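Long-range contacts in sugar ABC transporter substrate-binding protein, BlMnBP1 (Bifidobacterium animalis subsp. lactis ATCC 27673, PDB 6I5R), which binds manno-oligosaccharides such as mannobiose and probably delivers them to the membrane components of an ABC transporter for uptake: residues T38-M43 against P71-K76; E64-M69 against M338-W343; A150-N155 against M303-T308; Q313-A318 against S374-I379. All coordinates share one frame; numbering follows the deposited sequence.

Overall arrangement
From the N terminus, contact 1 closes first: strand 38-44 meets strand 73-79 after a short excursion through helix 59-69. Contact 2 opens on that helix, inside the loop of contact 1, and closes only at helix 331-346, so the two cross; they also touch in space. Nested inside the long loop of contact 2 is contact 3, which joins strands 139-155 and 300-304. Contact 4 follows contact 3 in series and touches it, but crosses contact 2, because it opens at 313-318, before helix 331-346, and closes after it. Contacts 1 and 3 lie on opposite sides of the chain's centre, about 38 Å apart between centres, yet contacts 1, 3 and 4 all reach the same mixed sheet.

Contact 1 of 4, residues T38-M43 against P71-K76; sequences TTITFM and PNITVK
T39 and T74 run abreast from neighbouring strands, the hydroxyl OG1 of T39 3.6 Å from CB of T74. The methyl CG2 of T39 also meets K76, whose chain bends at chi3 (61°) and passes slantwise with CD only 3.5 Å from that CG2, a tight fit. Threonines and a lysine suit this partly exposed face: their carbons cover the strands while their polar ends can meet water.

I40 and V75 are likewise neighbours on the buried face. I40 tucks CG1 over its own main chain, flanked by N and C (chi1 59°), and so swings CD1 over the second strand, 4.1 Å from CG2 of I73 and 4.2 Å from CG2 of V75. Beta-branched isoleucine and valine, which are at home in strands, make up this apolar surface, and helices 59-69 and 331-346 cover it.

The two strands are the parallel pair of a beta-alpha-beta unit, with helix 59-69 as the connection. Five backbone bonds zigzag between them, from T38 N to N72 O (3.1 Å) to F42 N to K76 O (2.8 Å); the one from K76 N to I40 O is almost straight, 178° at the hydrogen. F42 touches V75 CG1 with its CB (4.1 Å), while its ring leads off to meet W59 and F340 edge-to-face.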
loop_
_atom_site.group_PDB
_atom_site.type_symbol
_atom_site.label_atom_id
_atom_site.label_comp_id
_atom_site.label_asym_id
_atom_site.label_seq_id
_atom_site.Cartn_x
_atom_site.Cartn_y
_atom_site.Cartn_z
ATOM N N THR A 38 7.135 17.173 -26.074
ATOM C CA THR A 38 5.743 16.812 -25.847
ATOM C C THR A 38 5.374 17.120 -24.401
ATOM O O THR A 38 6.208 17.524 -23.577
ATOM C CB THR A 38 5.498 15.341 -26.179
ATOM O OG1 THR A 38 4.111 15.028 -26.074
ATOM C CG2 THR A 38 6.248 14.445 -25.215
ATOM N N THR A 39 4.101 16.889 -24.108
ATOM C CA THR A 39 3.547 17.039 -22.779
ATOM C C THR A 39 2.840 15.755 -22.386
ATOM O O THR A 39 2.087 15.184 -23.177
ATOM C CB THR A 39 2.567 18.197 -22.743
ATOM O OG1 THR A 39 3.248 19.407 -23.077
ATOM C CG2 THR A 39 1.977 18.322 -21.374
ATOM N N ILE A 40 3.076 15.323 -21.157
ATOM C CA ILE A 40 2.432 14.142 -20.607
ATOM C C ILE A 40 1.695 14.537 -19.342
ATOM O O ILE A 40 2.110 15.446 -18.616
ATOM C CB ILE A 40 3.461 13.028 -20.348
ATOM C CG1 ILE A 40 4.541 13.504 -19.388
ATOM C CG2 ILE A 40 4.092 12.622 -21.716
ATOM C CD1 ILE A 40 5.548 12.401 -18.969
ATOM N N THR A 41 0.584 13.842 -19.102
ATOM C CA THR A 41 -0.280 14.054 -17.955
ATOM C C THR A 41 -0.045 12.881 -17.016
ATOM O O THR A 41 -0.188 11.719 -17.420
ATOM C CB THR A 41 -1.745 14.174 -18.367
ATOM O OG1 THR A 41 -1.911 15.401 -19.090
ATOM C CG2 THR A 41 -2.653 14.232 -17.138
ATOM N N PHE A 42 0.311 13.198 -15.773
ATOM C CA PHE A 42 0.706 12.237 -14.744
ATOM C C PHE A 42 -0.346 12.307 -13.643
ATOM O O PHE A 42 -0.442 13.318 -12.955
ATOM C CB PHE A 42 2.105 12.598 -14.245
ATOM C CG PHE A 42 2.537 11.891 -12.975
ATOM C CD1 PHE A 42 2.055 10.641 -12.646
ATOM C CD2 PHE A 42 3.466 12.493 -12.122
ATOM C CE1 PHE A 42 2.482 10.018 -11.505
ATOM C CE2 PHE A 42 3.893 11.858 -10.964
ATOM C CZ PHE A 42 3.389 10.624 -10.661
ATOM N N MET A 43 -1.188 11.274 -13.542
ATOM C CA MET A 43 -2.227 11.219 -12.517
ATOM C C MET A 43 -1.675 10.483 -11.296
ATOM O O MET A 43 -1.134 9.383 -11.424
ATOM C CB MET A 43 -3.464 10.483 -13.029
ATOM C CG MET A 43 -4.209 11.118 -14.196
ATOM S SD MET A 43 -5.582 10.006 -14.648
ATOM C CE MET A 43 -6.430 9.842 -13.104
ATOM N N PRO A 71 14.303 19.063 -20.830
ATOM C CA PRO A 71 13.541 20.323 -20.738
ATOM C C PRO A 71 12.322 20.357 -21.633
ATOM O O PRO A 71 11.393 21.128 -21.372
ATOM C CB PRO A 71 14.575 21.392 -21.133
ATOM C CG PRO A 71 15.655 20.626 -21.883
ATOM C CD PRO A 71 15.716 19.293 -21.191
ATOM N N ASN A 72 12.268 19.533 -22.671
ATOM C CA ASN A 72 11.150 19.581 -23.602
ATOM C C ASN A 72 10.113 18.498 -23.354
ATOM O O ASN A 72 9.190 18.361 -24.155
ATOM C CB ASN A 72 11.682 19.549 -25.031
ATOM C CG ASN A 72 12.765 20.616 -25.252
ATOM O OD1 ASN A 72 13.905 20.322 -25.660
ATOM N ND2 ASN A 72 12.425 21.845 -24.944
ATOM N N ILE A 73 10.213 17.766 -22.250
ATOM C CA ILE A 73 9.141 16.896 -21.801
ATOM C C ILE A 73 8.456 17.622 -20.651
ATOM O O ILE A 73 8.936 17.607 -19.510
ATOM C CB ILE A 73 9.647 15.518 -21.379
ATOM C CG1 ILE A 73 10.205 14.753 -22.567
ATOM C CG2 ILE A 73 8.494 14.711 -20.711
ATOM C CD1 ILE A 73 10.754 13.395 -22.209
ATOM N N THR A 74 7.325 18.243 -20.952
ATOM C CA THR A 74 6.532 18.933 -19.949
ATOM C C THR A 74 5.624 17.933 -19.251
ATOM O O THR A 74 4.877 17.190 -19.899
ATOM C CB THR A 74 5.707 20.056 -20.588
ATOM O OG1 THR A 74 6.573 21.102 -21.057
ATOM C CG2 THR A 74 4.690 20.599 -19.580
ATOM N N VAL A 75 5.682 17.937 -17.930
ATOM C CA VAL A 75 4.921 17.016 -17.101
ATOM C C VAL A 75 3.828 17.793 -16.382
ATOM O O VAL A 75 4.124 18.680 -15.573
ATOM C CB VAL A 75 5.823 16.303 -16.089
ATOM C CG1 VAL A 75 5.012 15.282 -15.300
ATOM C CG2 VAL A 75 7.004 15.647 -16.782
ATOM N N LYS A 76 2.574 17.436 -16.648
ATOM C CA LYS A 76 1.427 18.052 -15.983
ATOM C C LYS A 76 0.882 17.077 -14.958
ATOM O O LYS A 76 0.519 15.957 -15.319
ATOM C CB LYS A 76 0.337 18.396 -16.985
ATOM C CG LYS A 76 0.734 19.498 -17.954
ATOM C CD LYS A 76 -0.274 19.553 -19.055
ATOM C CE LYS A 76 -1.657 19.866 -18.494
ATOM N NZ LYS A 76 -2.512 20.128 -19.694
#

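Contact 2 of 4, residues E64-M69 against M338-W343; sequences EDFNKM and MIFVKW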
loop_
_atom_site.group_PDB
_atom_site.type_symbol
_atom_site.label_atom_id
_atom_site.label_comp_id
_atom_site.label_asym_id
_atom_site.label_seq_id
_atom_site.Cartn_x
_atom_site.Cartn_y
_atom_site.Cartn_z
ATOM N N GLU A 64 10.801 20.043 -11.852
ATOM C CA GLU A 64 11.913 20.944 -12.134
ATOM C C GLU A 64 13.228 20.176 -12.270
ATOM O O GLU A 64 14.007 20.413 -13.206
ATOM C CB GLU A 64 11.991 21.981 -11.019
ATOM C CG GLU A 64 13.196 22.829 -11.069
ATOM C CD GLU A 64 13.214 23.814 -9.936
ATOM O OE1 GLU A 64 12.440 24.785 -10.019
ATOM O OE2 GLU A 64 13.980 23.623 -8.953
ATOM N N ASP A 65 13.515 19.282 -11.322
ATOM C CA ASP A 65 14.737 18.491 -11.406
ATOM C C ASP A 65 14.756 17.653 -12.675
ATOM O O ASP A 65 15.774 17.581 -13.366
ATOM C CB ASP A 65 14.888 17.590 -10.187
ATOM C CG ASP A 65 15.178 18.363 -8.941
ATOM O OD1 ASP A 65 15.692 19.498 -9.043
ATOM O OD2 ASP A 65 14.905 17.862 -7.845
ATOM N N PHE A 66 13.635 16.991 -12.984
ATOM C CA PHE A 66 13.546 16.230 -14.216
ATOM C C PHE A 66 13.793 17.123 -15.426
ATOM O O PHE A 66 14.429 16.704 -16.403
ATOM C CB PHE A 66 12.171 15.577 -14.288
ATOM C CG PHE A 66 11.848 14.959 -15.626
ATOM C CD1 PHE A 66 12.402 13.744 -15.991
ATOM C CD2 PHE A 66 10.947 15.552 -16.475
ATOM C CE1 PHE A 66 12.078 13.153 -17.180
ATOM C CE2 PHE A 66 10.628 14.965 -17.687
ATOM C CZ PHE A 66 11.206 13.767 -18.032
ATOM N N ASN A 67 13.272 18.351 -15.396
ATOM C CA ASN A 67 13.340 19.189 -16.592
ATOM C C ASN A 67 14.749 19.718 -16.828
ATOM O O ASN A 67 15.047 20.192 -17.925
ATOM C CB ASN A 67 12.352 20.357 -16.522
ATOM C CG ASN A 67 10.942 19.949 -16.876
ATOM O OD1 ASN A 67 9.988 20.456 -16.320
ATOM N ND2 ASN A 67 10.807 19.048 -17.829
ATOM N N LYS A 68 15.626 19.631 -15.838
ATOM C CA LYS A 68 17.026 19.943 -16.105
ATOM C C LYS A 68 17.629 18.928 -17.060
ATOM O O LYS A 68 18.536 19.256 -17.845
ATOM C CB LYS A 68 17.818 19.990 -14.802
ATOM C CG LYS A 68 17.259 20.998 -13.757
ATOM C CD LYS A 68 18.190 21.129 -12.587
ATOM C CE LYS A 68 17.471 21.524 -11.310
ATOM N NZ LYS A 68 16.939 22.891 -11.360
ATOM N N MET A 69 17.122 17.693 -17.027
ATOM C CA MET A 69 17.622 16.633 -17.885
ATOM C C MET A 69 16.834 16.518 -19.184
ATOM O O MET A 69 17.435 16.246 -20.237
ATOM C CB MET A 69 17.614 15.305 -17.118
ATOM C CG MET A 69 18.203 14.146 -17.913
ATOM S SD MET A 69 18.065 12.562 -17.061
ATOM C CE MET A 69 19.049 12.837 -15.581
ATOM N N MET A 338 7.802 6.798 -20.325
ATOM C CA MET A 338 8.676 5.752 -19.796
ATOM C C MET A 338 10.002 6.341 -19.332
ATOM O O MET A 338 10.587 5.873 -18.339
ATOM C CB MET A 338 8.896 4.655 -20.847
ATOM C CG MET A 338 9.588 3.431 -20.291
ATOM S SD MET A 338 9.694 2.022 -21.444
ATOM C CE MET A 338 8.007 1.783 -22.001
ATOM N N ILE A 339 10.467 7.385 -20.023
ATOM C CA ILE A 339 11.616 8.149 -19.544
ATOM C C ILE A 339 11.327 8.765 -18.179
ATOM O O ILE A 339 12.131 8.652 -17.254
ATOM C CB ILE A 339 12.002 9.220 -20.578
ATOM C CG1 ILE A 339 12.444 8.524 -21.864
ATOM C CG2 ILE A 339 13.072 10.138 -20.025
ATOM C CD1 ILE A 339 12.737 9.460 -23.036
ATOM N N PHE A 340 10.166 9.419 -18.019
ATOM C CA PHE A 340 9.851 10.022 -16.729
ATOM C C PHE A 340 9.733 8.966 -15.626
ATOM O O PHE A 340 10.189 9.182 -14.501
ATOM C CB PHE A 340 8.559 10.849 -16.830
ATOM C CG PHE A 340 8.173 11.490 -15.529
ATOM C CD1 PHE A 340 8.917 12.543 -15.024
ATOM C CD2 PHE A 340 7.096 11.025 -14.805
ATOM C CE1 PHE A 340 8.611 13.108 -13.812
ATOM C CE2 PHE A 340 6.772 11.602 -13.577
ATOM C CZ PHE A 340 7.528 12.649 -13.094
ATOM N N VAL A 341 9.106 7.824 -15.914
ATOM C CA VAL A 341 9.030 6.774 -14.898
ATOM C C VAL A 341 10.428 6.299 -14.524
ATOM O O VAL A 341 10.754 6.110 -13.347
ATOM C CB VAL A 341 8.157 5.607 -15.393
ATOM C CG1 VAL A 341 8.308 4.402 -14.478
ATOM C CG2 VAL A 341 6.709 6.022 -15.471
ATOM N N LYS A 342 11.280 6.074 -15.512
ATOM C CA LYS A 342 12.613 5.607 -15.173
ATOM C C LYS A 342 13.373 6.669 -14.393
ATOM O O LYS A 342 14.132 6.347 -13.470
ATOM C CB LYS A 342 13.387 5.217 -16.430
ATOM C CG LYS A 342 14.731 4.543 -16.137
ATOM C CD LYS A 342 15.241 3.734 -17.343
ATOM C CE LYS A 342 16.433 2.864 -16.994
ATOM N NZ LYS A 342 16.868 2.038 -18.164
ATOM N N TRP A 343 13.180 7.941 -14.751
ATOM C CA TRP A 343 13.797 9.025 -13.992
ATOM C C TRP A 343 13.276 9.020 -12.560
ATOM O O TRP A 343 14.046 9.154 -11.600
ATOM C CB TRP A 343 13.546 10.398 -14.666
ATOM C CG TRP A 343 14.275 11.497 -13.919
ATOM C CD1 TRP A 343 15.590 11.841 -14.048
ATOM C CD2 TRP A 343 13.755 12.309 -12.866
ATOM N NE1 TRP A 343 15.906 12.840 -13.165
ATOM C CE2 TRP A 343 14.795 13.150 -12.430
ATOM C CE3 TRP A 343 12.496 12.433 -12.269
ATOM C CZ2 TRP A 343 14.631 14.071 -11.389
ATOM C CZ3 TRP A 343 12.325 13.376 -11.253
ATOM C CH2 TRP A 343 13.389 14.172 -10.822
#
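F66, F340 and W343 all carry CG anti to the backbone N (170° for chi1 of F66), and these extended first torsions push the three rings out from two steeply crossed helices until they interlock. F66 is the middle member. Over the centre of one face of its ring stands CD1 of F340, the rings forming a T-shaped pair with centroids 5.0 Å apart and planes at 86°. F66 in turn presents its own edge to W343: its CD1 lies 3.6 Å from CG of the indole, and the planes of the phenyl and the five-membered ring are inclined at 64°.

The same phenylalanine uses its CB as well. That methylene sits almost directly above the six-membered ring of W343, 3.6 Å from the centroid, a CH-pi contact. W343 is thus covered by both the ring and the stem of F66, and the broad indole suits a place where the axes of the two helical segments pass 11.2 Å apart. At the indole edge, M69 brings up its flexible thioether, with CE 3.9 Å from CD1 of W343 and the sulfur placed obliquely in a Met-aromatic contact. D65 adds its CB, 3.7 Å from CZ2 of W343, while its carboxylate pairs with K57 in a salt bridge.

Helix 59-69 and helix 331-346 share this aromatic cluster above the sheet: F66 also rests on I73 and V75 of strand 73-79, and F340 reaches V75 and, on strand 100-102, I100.

Contact 3 of 4, residues A150-N155 against M303-T308; sequences AGIVYN and MPFPIT
I152 and M303 are joined first by backbone hydrogen bonds. They form an antiparallel hydrogen-bonded pair, I152 N to M303 O at 2.8 Å and M303 N to I152 O at 2.9 Å. The residue before I152 is G151, which has no side chain to collide with the M303 carbonyl, whose O comes to 3.4 Å from G151 CA.

Sulfur and ring make the second kind of contact. The first torsion of M303 (chi1 57°) folds CG back above its own main chain, which raises the thioether beside Y154; SD then lies over one face of the tyrosine ring, 4.6 Å from its centroid and 25° off the normal, a Met-aromatic contact. The methionine passes across the tyrosine rather than along it.

Apolar packing completes the interface. CB of I152 meets CG of M303 at 3.8 Å, while CD1 of I152 presses on CD of P306 at a tight 3.5 Å and approaches CD2 of F305 at 4.0 Å. P306 is the centre of an inverse gamma turn, a sharp bend that carries the chain away after the strand.

Strand 139-155 runs here between strand 300-304 and strand 277-283, bonded to the latter through V153 and N155. F174 of helix 171-184 packs against I152 and P306, F305 and I307 pack against helix 239-252, and N155 caps the start of helix 156-162.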
loop_
_atom_site.group_PDB
_atom_site.type_symbol
_atom_site.label_atom_id
_atom_site.label_comp_id
_atom_site.label_asym_id
_atom_site.label_seq_id
_atom_site.Cartn_x
_atom_site.Cartn_y
_atom_site.Cartn_z
ATOM N N ALA A 150 3.951 -2.722 5.795
ATOM C CA ALA A 150 2.721 -2.440 6.517
ATOM C C ALA A 150 3.038 -2.679 7.991
ATOM O O ALA A 150 3.551 -3.738 8.364
ATOM C CB ALA A 150 1.560 -3.295 6.002
ATOM N N GLY A 151 2.798 -1.675 8.797
ATOM C CA GLY A 151 3.145 -1.719 10.206
ATOM C C GLY A 151 2.189 -0.846 10.941
ATOM O O GLY A 151 1.044 -0.651 10.524
ATOM N N ILE A 152 2.628 -0.325 12.080
ATOM C CA ILE A 152 1.790 0.584 12.845
ATOM C C ILE A 152 2.582 1.840 13.154
ATOM O O ILE A 152 3.691 1.769 13.689
ATOM C CB ILE A 152 1.250 -0.064 14.135
ATOM C CG1 ILE A 152 0.356 -1.265 13.750
ATOM C CG2 ILE A 152 0.486 0.974 14.949
ATOM C CD1 ILE A 152 -0.356 -1.923 14.913
ATOM N N VAL A 153 2.008 2.982 12.822
ATOM C CA VAL A 153 2.570 4.259 13.238
ATOM C C VAL A 153 2.083 4.565 14.643
ATOM O O VAL A 153 0.887 4.451 14.928
ATOM C CB VAL A 153 2.169 5.388 12.267
ATOM C CG1 VAL A 153 2.834 6.732 12.672
ATOM C CG2 VAL A 153 2.520 5.034 10.871
ATOM N N TYR A 154 3.000 4.987 15.519
ATOM C CA TYR A 154 2.652 5.130 16.922
ATOM C C TYR A 154 3.408 6.306 17.505
ATOM O O TYR A 154 4.418 6.758 16.963
ATOM C CB TYR A 154 2.923 3.832 17.695
ATOM C CG TYR A 154 4.357 3.532 18.051
ATOM C CD1 TYR A 154 5.229 2.973 17.127
ATOM C CD2 TYR A 154 4.813 3.749 19.331
ATOM C CE1 TYR A 154 6.527 2.673 17.478
ATOM C CE2 TYR A 154 6.089 3.458 19.692
ATOM C CZ TYR A 154 6.957 2.942 18.780
ATOM O OH TYR A 154 8.258 2.664 19.216
ATOM N N ASN A 155 2.855 6.849 18.569
ATOM C CA ASN A 155 3.459 7.986 19.251
ATOM C C ASN A 155 4.210 7.471 20.478
ATOM O O ASN A 155 3.592 6.993 21.433
ATOM C CB ASN A 155 2.405 9.015 19.639
ATOM C CG ASN A 155 3.024 10.247 20.278
ATOM O OD1 ASN A 155 3.729 10.130 21.269
ATOM N ND2 ASN A 155 2.786 11.429 19.689
ATOM N N MET A 303 6.299 0.553 14.185
ATOM C CA MET A 303 6.490 -0.776 14.728
ATOM C C MET A 303 5.873 -1.820 13.824
ATOM O O MET A 303 4.959 -1.529 13.043
ATOM C CB MET A 303 5.862 -0.903 16.117
ATOM C CG MET A 303 4.392 -0.566 16.147
ATOM S SD MET A 303 3.766 -0.915 17.793
ATOM C CE MET A 303 2.994 -2.451 17.470
ATOM N N PRO A 304 6.333 -3.055 13.931
ATOM C CA PRO A 304 5.660 -4.144 13.223
ATOM C C PRO A 304 4.239 -4.310 13.732
ATOM O O PRO A 304 3.927 -3.986 14.878
ATOM C CB PRO A 304 6.533 -5.366 13.538
ATOM C CG PRO A 304 7.853 -4.784 14.034
ATOM C CD PRO A 304 7.485 -3.535 14.727
ATOM N N PHE A 305 3.371 -4.807 12.862
ATOM C CA PHE A 305 2.045 -5.202 13.303
ATOM C C PHE A 305 2.190 -6.271 14.383
ATOM O O PHE A 305 3.049 -7.148 14.274
ATOM C CB PHE A 305 1.195 -5.746 12.137
ATOM C CG PHE A 305 -0.288 -5.906 12.486
ATOM C CD1 PHE A 305 -0.769 -7.104 12.998
ATOM C CD2 PHE A 305 -1.176 -4.856 12.342
ATOM C CE1 PHE A 305 -2.090 -7.248 13.354
ATOM C CE2 PHE A 305 -2.504 -5.000 12.698
ATOM C CZ PHE A 305 -2.964 -6.208 13.203
ATOM N N PRO A 306 1.373 -6.241 15.415
ATOM C CA PRO A 306 1.585 -7.145 16.566
ATOM C C PRO A 306 1.066 -8.565 16.369
ATOM O O PRO A 306 0.149 -9.028 17.029
ATOM C CB PRO A 306 0.850 -6.409 17.694
ATOM C CG PRO A 306 -0.245 -5.657 16.975
ATOM C CD PRO A 306 0.303 -5.257 15.660
ATOM N N ILE A 307 1.683 -9.265 15.429
ATOM C CA ILE A 307 1.522 -10.702 15.288
ATOM C C ILE A 307 2.906 -11.325 15.289
ATOM O O ILE A 307 3.838 -10.787 14.683
ATOM C CB ILE A 307 0.751 -11.082 14.002
ATOM C CG1 ILE A 307 -0.745 -10.760 14.180
ATOM C CG2 ILE A 307 0.878 -12.559 13.690
ATOM C CD1 ILE A 307 -1.617 -10.994 12.955
ATOM N N THR A 308 3.039 -12.422 16.019
ATOM C CA THR A 308 4.248 -13.230 16.048
ATOM C C THR A 308 3.905 -14.614 15.522
ATOM O O THR A 308 2.903 -15.217 15.928
ATOM C CB THR A 308 4.826 -13.303 17.458
ATOM O OG1 THR A 308 5.097 -11.982 17.942
ATOM C CG2 THR A 308 6.113 -14.125 17.470
#

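Contact 4 of 4, residues Q313-A318 against S374-I379; sequences QYATIA and SDVELI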
loop_
_atom_site.group_PDB
_atom_site.type_symbol
_atom_site.label_atom_id
_atom_site.label_comp_id
_atom_site.label_asym_id
_atom_site.label_seq_id
_atom_site.Cartn_x
_atom_site.Cartn_y
_atom_site.Cartn_z
ATOM N N GLN A 313 8.482 -12.214 14.042
ATOM C CA GLN A 313 7.605 -11.252 13.400
ATOM C C GLN A 313 8.037 -11.094 11.954
ATOM O O GLN A 313 9.224 -11.205 11.634
ATOM C CB GLN A 313 7.653 -9.911 14.117
ATOM C CG GLN A 313 7.080 -9.984 15.495
ATOM C CD GLN A 313 6.694 -8.640 15.996
ATOM O OE1 GLN A 313 5.503 -8.296 16.043
ATOM N NE2 GLN A 313 7.679 -7.871 16.409
ATOM N N TYR A 314 7.053 -10.853 11.080
ATOM C CA TYR A 314 7.266 -10.715 9.649
ATOM C C TYR A 314 6.634 -9.428 9.141
ATOM O O TYR A 314 5.613 -8.962 9.668
ATOM C CB TYR A 314 6.653 -11.879 8.874
ATOM C CG TYR A 314 7.325 -13.195 9.093
ATOM C CD1 TYR A 314 7.045 -13.942 10.208
ATOM C CD2 TYR A 314 8.236 -13.709 8.166
ATOM C CE1 TYR A 314 7.649 -15.161 10.429
ATOM C CE2 TYR A 314 8.842 -14.937 8.368
ATOM C CZ TYR A 314 8.551 -15.647 9.527
ATOM O OH TYR A 314 9.119 -16.867 9.779
ATOM N N ALA A 315 7.256 -8.853 8.115
ATOM C CA ALA A 315 6.711 -7.694 7.422
ATOM C C ALA A 315 6.989 -7.854 5.934
ATOM O O ALA A 315 8.133 -8.088 5.528
ATOM C CB ALA A 315 7.317 -6.388 7.960
ATOM N N THR A 316 5.934 -7.744 5.127
ATOM C CA THR A 316 6.057 -7.821 3.677
ATOM C C THR A 316 6.462 -6.463 3.123
ATOM O O THR A 316 5.902 -5.439 3.514
ATOM C CB THR A 316 4.728 -8.235 3.037
ATOM O OG1 THR A 316 4.374 -9.553 3.485
ATOM C CG2 THR A 316 4.820 -8.178 1.518
ATOM N N ILE A 317 7.437 -6.448 2.238
ATOM C CA ILE A 317 7.744 -5.254 1.460
ATOM C C ILE A 317 7.030 -5.363 0.133
ATOM O O ILE A 317 7.142 -6.386 -0.561
ATOM C CB ILE A 317 9.246 -5.084 1.251
ATOM C CG1 ILE A 317 9.906 -4.816 2.591
ATOM C CG2 ILE A 317 9.474 -3.957 0.306
ATOM C CD1 ILE A 317 11.371 -5.086 2.525
ATOM N N ALA A 318 6.287 -4.321 -0.211
ATOM C CA ALA A 318 5.483 -4.332 -1.413
ATOM C C ALA A 318 5.469 -2.925 -1.984
ATOM O O ALA A 318 5.890 -1.962 -1.331
ATOM C CB ALA A 318 4.069 -4.859 -1.133
ATOM N N SER A 374 14.794 -4.654 13.530
ATOM C CA SER A 374 16.064 -5.352 13.420
ATOM C C SER A 374 15.887 -6.859 13.513
ATOM O O SER A 374 16.622 -7.607 12.861
ATOM C CB SER A 374 17.007 -4.845 14.512
ATOM O OG SER A 374 16.505 -5.170 15.805
ATOM N N ASP A 375 14.923 -7.318 14.306
ATOM C CA ASP A 375 14.636 -8.733 14.450
ATOM C C ASP A 375 13.458 -9.170 13.596
ATOM O O ASP A 375 12.965 -10.282 13.772
ATOM C CB ASP A 375 14.328 -9.076 15.895
ATOM C CG ASP A 375 15.535 -8.985 16.790
ATOM O OD1 ASP A 375 16.667 -8.849 16.267
ATOM O OD2 ASP A 375 15.321 -9.059 18.022
ATOM N N VAL A 376 12.983 -8.320 12.720
ATOM C CA VAL A 376 11.840 -8.642 11.872
ATOM C C VAL A 376 12.316 -9.275 10.571
ATOM O O VAL A 376 13.267 -8.810 9.947
ATOM C CB VAL A 376 11.002 -7.375 11.600
ATOM C CG1 VAL A 376 9.983 -7.659 10.537
ATOM C CG2 VAL A 376 10.342 -6.911 12.892
ATOM N N GLU A 377 11.633 -10.327 10.131
ATOM C CA GLU A 377 11.960 -10.947 8.854
ATOM C C GLU A 377 11.214 -10.180 7.775
ATOM O O GLU A 377 9.976 -10.183 7.741
ATOM C CB GLU A 377 11.596 -12.423 8.829
ATOM C CG GLU A 377 12.291 -13.143 7.686
ATOM C CD GLU A 377 13.801 -13.310 7.907
ATOM O OE1 GLU A 377 14.208 -13.386 9.100
ATOM O OE2 GLU A 377 14.561 -13.345 6.899
ATOM N N LEU A 378 11.962 -9.491 6.916
ATOM C CA LEU A 378 11.369 -8.731 5.828
ATOM C C LEU A 378 11.279 -9.628 4.599
ATOM O O LEU A 378 12.300 -10.137 4.121
ATOM C CB LEU A 378 12.196 -7.491 5.515
ATOM C CG LEU A 378 12.396 -6.474 6.629
ATOM C CD1 LEU A 378 13.340 -5.396 6.177
ATOM C CD2 LEU A 378 11.059 -5.924 7.032
ATOM N N ILE A 379 10.064 -9.802 4.080
ATOM C CA ILE A 379 9.787 -10.737 2.998
ATOM C C ILE A 379 9.023 -10.009 1.897
ATOM O O ILE A 379 8.478 -8.935 2.102
ATOM C CB ILE A 379 8.981 -11.971 3.466
ATOM C CG1 ILE A 379 7.730 -11.566 4.266
ATOM C CG2 ILE A 379 9.866 -12.919 4.282
ATOM C CD1 ILE A 379 6.863 -12.789 4.679
HETATM O O HOH W 1 10.913 -10.833 15.363
#
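A315 packs against V376 and L378, its single methyl CB 3.9 Å from both V376 CG1 and L378 CD2; a side chain this small lets both come up to the strand. On the same side of the sheet, CD1 of I317 reaches back to CB of L378, also at 3.9 Å. On the reverse face CB of E377 lies against the Y314 ring, 3.7 Å from its CD2. I379, with a chi1 of 51°, tips CD1 across to the same tyrosine ring, 3.9 Å from CD2. Between these two faces four backbone bonds join the parallel strands. The tightest point is the last of them, I317 N to I379 O, short at 2.7 Å.

The pairing gives way to solvent at the start of the two segments. There a water molecule spans the gap, accepting from Q313 N and donating to D375 O at 2.7 Å, and K312 also bonds to that D375 oxygen. E377, bent at chi2 (71°), keeps its aliphatic part on the tyrosine while its carboxylate leads away from 313-318, as suits a charged residue at an exposed position.

Strand 377-379 thus adds a short parallel partner to strand 314-325, whose other edge bonds to N210 and, through A318, to V148 of strand 139-155; Q313 and V376 both rest on P304 of strand 300-304.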